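Side-chain contact in twin-arginine translocation pathway signal protein (Burkholderia phytofirmans, PDB 2RJO), which binds beta-d-galactopyranose in a pocket of its periplasmic binding protein domain and probably serves in sugar uptake or sensing: residues E124-L129 against D159-K164. Sequence-based numbering, arbitrary orientation.
Sequences ETATQL and DAALKK
Ala126 and Ala161 meet methyl to methyl, and the backbones of the two helices that carry them come near each other where these methyls abut. Both alanine side chains aim across the interface, and Ala126 CB lies 3.4 Å from Ala161 CB, tighter than an ordinary van der Waals contact between carbons. The small side chains let the backbones come close, with Thr127 CA 5.7 Å from Ala161 CA, although the two segments bury only 88 Å² between them.

Helices 118-132 and 149-163 are successive helices of one lobe of a periplasmic binding protein fold, whose parallel sheet includes strand 137-143 between them in sequence. The chain thus leaves the first helix, passes through that strand and returns in the second, and the alanine pair is one of the points at which the two helices touch side by side. Phe130, a turn further along the first helix, extends the apolar packing onto Ala161 and Leu162.

A looser contact falls on the same methyl, with Thr127 OG1 4.0 Å from Ala161 CB. Thr127 turns its hydroxyl anti to its own carbonyl carbon (chi1 -70°), which suits a hydrogen bond with Glu123 O one turn earlier; the hydroxyl is thus bonded within its own helix, and it touches Ala161 by packing alone.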
loop_
_atom_site.group_PDB
_atom_site.type_symbol
_atom_site.label_atom_id
_atom_site.label_comp_id
_atom_site.label_asym_id
_atom_site.label_seq_id
_atom_site.Cartn_x
_atom_site.Cartn_y
_atom_site.Cartn_z
ATOM N N GLU A 124 4.114 -14.919 -1.500
ATOM C CA GLU A 124 3.096 -15.449 -2.399
ATOM C C GLU A 124 3.375 -15.114 -3.859
ATOM O O GLU A 124 3.346 -16.001 -4.718
ATOM C CB GLU A 124 1.708 -14.918 -2.026
ATOM C CG GLU A 124 0.773 -15.984 -1.488
ATOM C CD GLU A 124 -0.667 -15.786 -1.933
ATOM O OE1 GLU A 124 -1.243 -14.713 -1.677
ATOM O OE2 GLU A 124 -1.233 -16.718 -2.539
ATOM N N THR A 125 3.638 -13.837 -4.139
ATOM C CA THR A 125 3.913 -13.401 -5.507
ATOM C C THR A 125 5.244 -13.973 -5.993
ATOM O O THR A 125 5.396 -14.311 -7.171
ATOM C CB THR A 125 3.944 -11.850 -5.617
ATOM O OG1 THR A 125 5.086 -11.331 -4.923
ATOM C CG2 THR A 125 2.681 -11.255 -5.028
ATOM N N ALA A 126 6.201 -14.091 -5.080
ATOM C CA ALA A 126 7.510 -14.631 -5.406
ATOM C C ALA A 126 7.401 -16.117 -5.722
ATOM O O ALA A 126 8.090 -16.625 -6.611
ATOM C CB ALA A 126 8.463 -14.423 -4.239
ATOM N N THR A 127 6.550 -16.821 -4.983
ATOM C CA THR A 127 6.381 -18.249 -5.214
ATOM C C THR A 127 5.743 -18.489 -6.575
ATOM O O THR A 127 6.138 -19.398 -7.300
ATOM C CB THR A 127 5.510 -18.891 -4.121
ATOM O OG1 THR A 127 6.247 -18.915 -2.893
ATOM C CG2 THR A 127 5.121 -20.313 -4.496
ATOM N N GLN A 128 4.758 -17.667 -6.919
ATOM C CA GLN A 128 4.083 -17.795 -8.204
ATOM C C GLN A 128 5.062 -17.502 -9.330
ATOM O O GLN A 128 5.037 -18.167 -10.365
ATOM C CB GLN A 128 2.908 -16.823 -8.292
ATOM C CG GLN A 128 2.234 -16.809 -9.657
ATOM C CD GLN A 128 1.581 -18.141 -10.002
ATOM O OE1 GLN A 128 0.542 -18.507 -9.439
ATOM N NE2 GLN A 128 2.195 -18.877 -10.928
ATOM N N LEU A 129 5.909 -16.494 -9.123
ATOM C CA LEU A 129 6.902 -16.109 -10.111
ATOM C C LEU A 129 7.899 -17.243 -10.361
ATOM O O LEU A 129 8.218 -17.569 -11.506
ATOM C CB LEU A 129 7.646 -14.859 -9.639
ATOM C CG LEU A 129 8.822 -14.408 -10.503
ATOM C CD1 LEU A 129 8.307 -13.895 -11.843
ATOM C CD2 LEU A 129 9.615 -13.323 -9.789
ATOM N N ASP A 159 12.742 -13.004 0.039
ATOM C CA ASP A 159 13.871 -13.777 0.551
ATOM C C ASP A 159 13.475 -15.153 1.076
ATOM O O ASP A 159 14.301 -16.071 1.096
ATOM C CB ASP A 159 14.591 -13.009 1.670
ATOM C CG ASP A 159 15.206 -11.704 1.189
ATOM O OD1 ASP A 159 15.484 -11.575 -0.022
ATOM O OD2 ASP A 159 15.431 -10.808 2.033
ATOM N N ALA A 160 12.229 -15.295 1.519
ATOM C CA ALA A 160 11.747 -16.572 2.042
ATOM C C ALA A 160 11.366 -17.525 0.908
ATOM O O ALA A 160 11.538 -18.747 1.012
ATOM C CB ALA A 160 10.546 -16.343 2.952
ATOM N N ALA A 161 10.838 -16.966 -0.175
ATOM C CA ALA A 161 10.452 -17.782 -1.312
ATOM C C ALA A 161 11.736 -18.329 -1.936
ATOM O O ALA A 161 11.771 -19.453 -2.436
ATOM C CB ALA A 161 9.679 -16.940 -2.310
ATOM N N LEU A 162 12.790 -17.524 -1.894
ATOM C CA LEU A 162 14.086 -17.912 -2.436
ATOM C C LEU A 162 14.649 -19.099 -1.656
ATOM O O LEU A 162 15.159 -20.053 -2.247
ATOM C CB LEU A 162 15.063 -16.736 -2.361
ATOM C CG LEU A 162 14.818 -15.556 -3.314
ATOM C CD1 LEU A 162 15.658 -14.359 -2.901
ATOM C CD2 LEU A 162 15.158 -15.972 -4.727
ATOM N N LYS A 163 14.535 -19.045 -0.333
ATOM C CA LYS A 163 15.039 -20.115 0.516
ATOM C C LYS A 163 14.337 -21.427 0.200
ATOM O O LYS A 163 14.897 -22.510 0.395
ATOM C CB LYS A 163 14.834 -19.764 1.992
ATOM C CG LYS A 163 15.476 -20.745 2.962
ATOM C CD LYS A 163 14.510 -21.168 4.076
ATOM C CE LYS A 163 13.389 -22.048 3.528
ATOM N NZ LYS A 163 12.448 -22.565 4.592
ATOM N N LYS A 164 13.115 -21.332 -0.309
ATOM C CA LYS A 164 12.348 -22.526 -0.622
ATOM C C LYS A 164 12.492 -22.941 -2.088
ATOM O O LYS A 164 11.889 -23.920 -2.534
ATOM C CB LYS A 164 10.878 -22.294 -0.267
ATOM C CG LYS A 164 10.080 -23.574 -0.114
ATOM C CD LYS A 164 10.638 -24.443 1.029
ATOM C CE LYS A 164 9.908 -25.786 1.104
ATOM N NZ LYS A 164 10.225 -26.508 2.371
#